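Local coordinates for putative uncharacterized protein (Mycobacterium avium, PDB 2Z6V) that is probably a sulfotransferase, a family whose members transfer a sulfuryl group from the donor PAPS to an acceptor, at residues 268-273 / 404-409; 274-279 / 397-402. All coordinates share one frame; numbering follows the deposited sequence.

Contact 1: 268-273 / 404-409; sequences LIWAHR and DTFDIE
F406, the first residue to leave helical geometry after helix 392-405, sets its phenyl ring with one face against H272 and its edge toward W270, while T405 OG1 lies over the opposite face. That edge is directed at the face of W270: the planes stand at 65° with the six-membered ring centroids 4.7 Å apart, an edge-to-face pair in which F406 CZ comes to 3.5 Å from W270 CZ3. H272 CE1 lies over the centre of one phenyl face, 3.6 Å from F406 CD2, while the two rings are inclined by 34°, neither stacked nor perpendicular. W270 and H272 are two residues apart on the strand, so both side chains emerge on the same side and close on F406 together. W270 has its CG anti to the backbone N (chi1 -167°), which turns an indole face toward the phenyl edge. Farther along, I408 places CD1 3.8 Å from H272 CB and rests CG2 against the backbone of R273, 3.6 Å from its carbonyl C. The polar end of H272 is engaged outside this pair of segments, ND1 bonding to Y402 OH, and R273 NE forms a salt bridge with E411. H333, on the neighbouring strand, also meets both F406 and H272. The whole is a buried aromatic cluster, by which the C-terminal tail is fastened to the parallel sheet of the sulfotransferase alpha/beta fold.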
loop_
_atom_site.group_PDB
_atom_site.type_symbol
_atom_site.label_atom_id
_atom_site.label_comp_id
_atom_site.label_asym_id
_atom_site.label_seq_id
_atom_site.Cartn_x
_atom_site.Cartn_y
_atom_site.Cartn_z
ATOM N N LEU A 268 -3.553 -14.246 7.329
ATOM C CA LEU A 268 -2.801 -13.064 7.710
ATOM C C LEU A 268 -1.328 -13.234 8.070
ATOM O O LEU A 268 -0.978 -13.891 9.055
ATOM C CB LEU A 268 -3.529 -12.388 8.872
ATOM C CG LEU A 268 -5.038 -12.165 8.677
ATOM C CD1 LEU A 268 -5.659 -11.719 9.997
ATOM C CD2 LEU A 268 -5.290 -11.131 7.587
ATOM N N ILE A 269 -0.467 -12.626 7.260
ATOM C CA ILE A 269 0.965 -12.662 7.511
ATOM C C ILE A 269 1.304 -11.329 8.150
ATOM O O ILE A 269 1.225 -10.296 7.503
ATOM C CB ILE A 269 1.782 -12.790 6.210
ATOM C CG1 ILE A 269 1.447 -14.100 5.498
ATOM C CG2 ILE A 269 3.268 -12.728 6.525
ATOM C CD1 ILE A 269 2.157 -14.260 4.189
ATOM N N TRP A 270 1.652 -11.351 9.428
ATOM C CA TRP A 270 2.007 -10.137 10.151
ATOM C C TRP A 270 3.522 -9.939 10.006
ATOM O O TRP A 270 4.311 -10.799 10.408
ATOM C CB TRP A 270 1.629 -10.300 11.626
ATOM C CG TRP A 270 1.639 -9.038 12.439
ATOM C CD1 TRP A 270 2.386 -7.919 12.214
ATOM C CD2 TRP A 270 0.913 -8.798 13.653
ATOM N NE1 TRP A 270 2.174 -6.996 13.215
ATOM C CE2 TRP A 270 1.275 -7.510 14.111
ATOM C CE3 TRP A 270 -0.008 -9.548 14.401
ATOM C CZ2 TRP A 270 0.748 -6.952 15.285
ATOM C CZ3 TRP A 270 -0.534 -8.993 15.573
ATOM C CH2 TRP A 270 -0.153 -7.706 16.001
ATOM N N ALA A 271 3.923 -8.815 9.411
ATOM C CA ALA A 271 5.347 -8.510 9.206
ATOM C C ALA A 271 5.892 -7.696 10.376
ATOM O O ALA A 271 5.319 -6.677 10.747
ATOM C CB ALA A 271 5.533 -7.741 7.905
ATOM N N HIS A 272 7.006 -8.148 10.943
ATOM C CA HIS A 272 7.609 -7.474 12.090
ATOM C C HIS A 272 9.003 -6.912 11.852
ATOM O O HIS A 272 9.749 -7.376 10.986
ATOM C CB HIS A 272 7.682 -8.433 13.283
ATOM C CG HIS A 272 6.357 -8.986 13.699
ATOM N ND1 HIS A 272 5.393 -8.219 14.316
ATOM C CD2 HIS A 272 5.823 -10.223 13.558
ATOM C CE1 HIS A 272 4.322 -8.959 14.539
ATOM N NE2 HIS A 272 4.557 -10.179 14.086
ATOM N N ARG A 273 9.347 -5.915 12.655
ATOM C CA ARG A 273 10.652 -5.275 12.597
ATOM C C ARG A 273 10.761 -4.300 13.758
ATOM O O ARG A 273 9.746 -3.891 14.330
ATOM C CB ARG A 273 10.840 -4.521 11.276
ATOM C CG ARG A 273 12.206 -3.858 11.164
ATOM C CD ARG A 273 12.489 -3.302 9.776
ATOM N NE ARG A 273 13.846 -2.770 9.685
ATOM C CZ ARG A 273 14.378 -2.232 8.590
ATOM N NH1 ARG A 273 13.669 -2.144 7.470
ATOM N NH2 ARG A 273 15.627 -1.784 8.613
ATOM N N ASP A 404 6.641 -6.900 23.768
ATOM C CA ASP A 404 6.509 -7.918 24.789
ATOM C C ASP A 404 5.878 -9.203 24.269
ATOM O O ASP A 404 6.222 -10.299 24.718
ATOM C CB ASP A 404 5.686 -7.388 25.958
ATOM C CG ASP A 404 5.589 -8.385 27.080
ATOM O OD1 ASP A 404 6.648 -8.736 27.644
ATOM O OD2 ASP A 404 4.460 -8.824 27.390
ATOM N N THR A 405 4.956 -9.082 23.322
ATOM C CA THR A 405 4.310 -10.267 22.790
ATOM C C THR A 405 5.060 -10.896 21.615
ATOM O O THR A 405 4.942 -12.096 21.374
ATOM C CB THR A 405 2.838 -9.966 22.391
ATOM O OG1 THR A 405 2.604 -10.375 21.038
ATOM C CG2 THR A 405 2.529 -8.501 22.541
ATOM N N PHE A 406 5.843 -10.097 20.898
ATOM C CA PHE A 406 6.599 -10.593 19.750
ATOM C C PHE A 406 8.103 -10.453 19.961
ATOM O O PHE A 406 8.591 -9.394 20.343
ATOM C CB PHE A 406 6.178 -9.845 18.484
ATOM C CG PHE A 406 4.748 -10.072 18.100
ATOM C CD1 PHE A 406 4.312 -11.333 17.716
ATOM C CD2 PHE A 406 3.832 -9.024 18.123
ATOM C CE1 PHE A 406 2.983 -11.553 17.360
ATOM C CE2 PHE A 406 2.495 -9.231 17.768
ATOM C CZ PHE A 406 2.071 -10.500 17.385
ATOM N N ASP A 407 8.831 -11.531 19.699
ATOM C CA ASP A 407 10.275 -11.560 19.880
ATOM C C ASP A 407 11.008 -10.907 18.714
ATOM O O ASP A 407 11.498 -11.593 17.809
ATOM C CB ASP A 407 10.726 -13.012 20.055
ATOM C CG ASP A 407 12.221 -13.144 20.252
ATOM O OD1 ASP A 407 12.769 -12.456 21.145
ATOM O OD2 ASP A 407 12.845 -13.944 19.514
ATOM N N ILE A 408 11.096 -9.580 18.748
ATOM C CA ILE A 408 11.747 -8.829 17.681
ATOM C C ILE A 408 13.187 -8.444 17.987
ATOM O O ILE A 408 13.482 -7.858 19.030
ATOM C CB ILE A 408 10.961 -7.545 17.353
ATOM C CG1 ILE A 408 9.551 -7.911 16.881
ATOM C CG2 ILE A 408 11.708 -6.734 16.293
ATOM C CD1 ILE A 408 8.680 -6.721 16.564
ATOM N N GLU A 409 14.074 -8.771 17.055
ATOM C CA GLU A 409 15.498 -8.479 17.183
ATOM C C GLU A 409 15.745 -7.011 16.835
ATOM O O GLU A 409 15.627 -6.610 15.683
ATOM C CB GLU A 409 16.276 -9.397 16.241
ATOM C CG GLU A 409 17.770 -9.449 16.464
ATOM C CD GLU A 409 18.389 -10.684 15.825
ATOM O OE1 GLU A 409 17.951 -11.808 16.165
ATOM O OE2 GLU A 409 19.306 -10.534 14.986
#

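Contact 2: 274-279 / 397-402; sequences DPYKAT and PIFAEY
This is a buried helix-to-helix contact, made where helix 275-285 starts, just beyond the end of strand 267-272, and packed against the C-terminal helix 392-405. The short helical segments run at 134° to each other, with their axes 11.2 Å apart at closest approach, and the gap is bridged chiefly by F399. P275, in the first turn, sits over the phenyl ring in a CH-pi contact: its CB lies 3.5 Å from the centroid of the F399 ring and only 12° off the ring normal. I398 CG2, from the same helix as F399, lies over the rim of the opposite face. F399 holds its CG anti to the carbonyl carbon (chi1 -49°), a setting that sends the ring across to the other helix. Y276 adds its CE1 at the phenyl edge, 4.0 Å from F399 CD2, and the far end of the ring reaches T279, whose OG1 is 3.4 Å from F399 CZ. Y402 joins more loosely, touching P275 CB with its CE2. The first turn is capped and bonded within itself. D274 is the N-cap, and its OD1 accepts from K277 N at 3.1 Å, from above the carboxylate plane, and weakly from Y276 N; OD2 is taken by E411 N and Y383 OH. P275 O receives two donors from opposite faces of its plane, T279 N and T279 OG1, the latter at 2.8 Å. Across the interface, then, the two helices are joined by dispersion and CH-pi attraction, whereas the polar atoms of D274 and T279 are satisfied within the capped turn or by neighbours, so that the T279 hydroxyl can lie beside an aromatic ring with its hydrogen bond already made.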
loop_
_atom_site.group_PDB
_atom_site.type_symbol
_atom_site.label_atom_id
_atom_site.label_comp_id
_atom_site.label_asym_id
_atom_site.label_seq_id
_atom_site.Cartn_x
_atom_site.Cartn_y
_atom_site.Cartn_z
ATOM N N ASP A 274 11.998 -3.957 14.112
ATOM C CA ASP A 274 12.289 -3.003 15.178
ATOM C C ASP A 274 11.320 -1.826 15.006
ATOM O O ASP A 274 11.384 -1.106 14.012
ATOM C CB ASP A 274 13.735 -2.522 15.021
ATOM C CG ASP A 274 14.183 -1.621 16.146
ATOM O OD1 ASP A 274 13.382 -0.768 16.594
ATOM O OD2 ASP A 274 15.354 -1.764 16.568
ATOM N N PRO A 275 10.407 -1.620 15.968
ATOM C CA PRO A 275 9.430 -0.522 15.890
ATOM C C PRO A 275 10.021 0.888 15.932
ATOM O O PRO A 275 9.483 1.809 15.313
ATOM C CB PRO A 275 8.511 -0.795 17.076
ATOM C CG PRO A 275 9.455 -1.403 18.078
ATOM C CD PRO A 275 10.257 -2.369 17.228
ATOM N N TYR A 276 11.116 1.057 16.671
ATOM C CA TYR A 276 11.766 2.361 16.780
ATOM C C TYR A 276 12.370 2.714 15.422
ATOM O O TYR A 276 12.254 3.850 14.951
ATOM C CB TYR A 276 12.861 2.316 17.851
ATOM C CG TYR A 276 12.378 1.803 19.193
ATOM C CD1 TYR A 276 11.314 2.413 19.850
ATOM C CD2 TYR A 276 12.987 0.704 19.804
ATOM C CE1 TYR A 276 10.866 1.948 21.083
ATOM C CE2 TYR A 276 12.546 0.228 21.040
ATOM C CZ TYR A 276 11.489 0.857 21.672
ATOM O OH TYR A 276 11.059 0.421 22.901
ATOM N N LYS A 277 13.000 1.725 14.794
ATOM C CA LYS A 277 13.617 1.907 13.491
ATOM C C LYS A 277 12.528 2.258 12.476
ATOM O O LYS A 277 12.606 3.272 11.779
ATOM C CB LYS A 277 14.314 0.613 13.077
ATOM C CG LYS A 277 15.578 0.784 12.247
ATOM C CD LYS A 277 15.318 1.405 10.893
ATOM C CE LYS A 277 16.601 1.462 10.067
ATOM N NZ LYS A 277 16.377 2.063 8.717
ATOM N N ALA A 278 11.502 1.420 12.409
ATOM C CA ALA A 278 10.410 1.629 11.479
ATOM C C ALA A 278 9.760 3.002 11.621
ATOM O O ALA A 278 9.321 3.582 10.634
ATOM C CB ALA A 278 9.365 0.538 11.656
ATOM N N THR A 279 9.705 3.524 12.841
ATOM C CA THR A 279 9.088 4.826 13.081
ATOM C C THR A 279 9.883 5.969 12.465
ATOM O O THR A 279 9.322 6.863 11.828
ATOM C CB THR A 279 8.922 5.081 14.591
ATOM O OG1 THR A 279 7.970 4.153 15.125
ATOM C CG2 THR A 279 8.440 6.504 14.851
ATOM N N PRO A 397 6.526 3.287 25.408
ATOM C CA PRO A 397 5.161 2.980 25.853
ATOM C C PRO A 397 4.205 2.565 24.731
ATOM O O PRO A 397 3.310 1.743 24.938
ATOM C CB PRO A 397 4.730 4.268 26.553
ATOM C CG PRO A 397 5.485 5.314 25.821
ATOM C CD PRO A 397 6.857 4.692 25.692
ATOM N N ILE A 398 4.395 3.136 23.546
ATOM C CA ILE A 398 3.557 2.813 22.391
ATOM C C ILE A 398 3.731 1.350 21.955
ATOM O O ILE A 398 2.753 0.672 21.634
ATOM C CB ILE A 398 3.902 3.738 21.178
ATOM C CG1 ILE A 398 3.421 5.160 21.448
ATOM C CG2 ILE A 398 3.241 3.226 19.907
ATOM C CD1 ILE A 398 1.928 5.264 21.598
ATOM N N PHE A 399 4.975 0.870 21.961
ATOM C CA PHE A 399 5.281 -0.489 21.524
ATOM C C PHE A 399 5.587 -1.464 22.650
ATOM O O PHE A 399 6.067 -2.570 22.397
ATOM C CB PHE A 399 6.480 -0.463 20.569
ATOM C CG PHE A 399 6.360 0.549 19.464
ATOM C CD1 PHE A 399 5.372 0.424 18.489
ATOM C CD2 PHE A 399 7.237 1.626 19.396
ATOM C CE1 PHE A 399 5.265 1.357 17.461
ATOM C CE2 PHE A 399 7.138 2.562 18.375
ATOM C CZ PHE A 399 6.151 2.428 17.404
ATOM N N ALA A 400 5.319 -1.059 23.886
ATOM C CA ALA A 400 5.585 -1.906 25.046
ATOM C C ALA A 400 4.990 -3.299 24.887
ATOM O O ALA A 400 5.716 -4.293 24.907
ATOM C CB ALA A 400 5.041 -1.247 26.307
ATOM N N GLU A 401 3.669 -3.366 24.727
ATOM C CA GLU A 401 2.980 -4.642 24.568
ATOM C C GLU A 401 3.536 -5.366 23.355
ATOM O O GLU A 401 3.960 -6.513 23.441
ATOM C CB GLU A 401 1.479 -4.424 24.371
ATOM C CG GLU A 401 0.654 -5.700 24.490
ATOM C CD GLU A 401 -0.713 -5.594 23.830
ATOM O OE1 GLU A 401 -1.336 -4.509 23.889
ATOM O OE2 GLU A 401 -1.170 -6.611 23.260
ATOM N N TYR A 402 3.528 -4.672 22.225
ATOM C CA TYR A 402 4.024 -5.205 20.966
ATOM C C TYR A 402 5.368 -5.920 21.106
ATOM O O TYR A 402 5.521 -7.064 20.675
ATOM C CB TYR A 402 4.153 -4.066 19.954
ATOM C CG TYR A 402 4.598 -4.508 18.580
ATOM C CD1 TYR A 402 3.803 -5.358 17.815
ATOM C CD2 TYR A 402 5.806 -4.067 18.037
ATOM C CE1 TYR A 402 4.195 -5.757 16.547
ATOM C CE2 TYR A 402 6.207 -4.462 16.767
ATOM C CZ TYR A 402 5.394 -5.307 16.028
ATOM O OH TYR A 402 5.764 -5.708 14.766
#

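The two contacts lie side by side, their centres about 10 Å apart, and illustrate how one C-terminal element can be secured at consecutive points of a strand-to-helix unit. Strand 267-272 leads through two residues into helix 275-285, and helix 392-405 with its tail serves both contacts, in reverse order: the earlier segment 268-273 pairs with the later 404-409, and 274-279 with 397-402, so contact 2 is enclosed by contact 1 along the chain. They also touch, through packing of I408 on Y402 and D274 and of W270 on Y402. The end of the chain is thereby packed at two adjoining places, on the central sheet and on the helix that follows its strand.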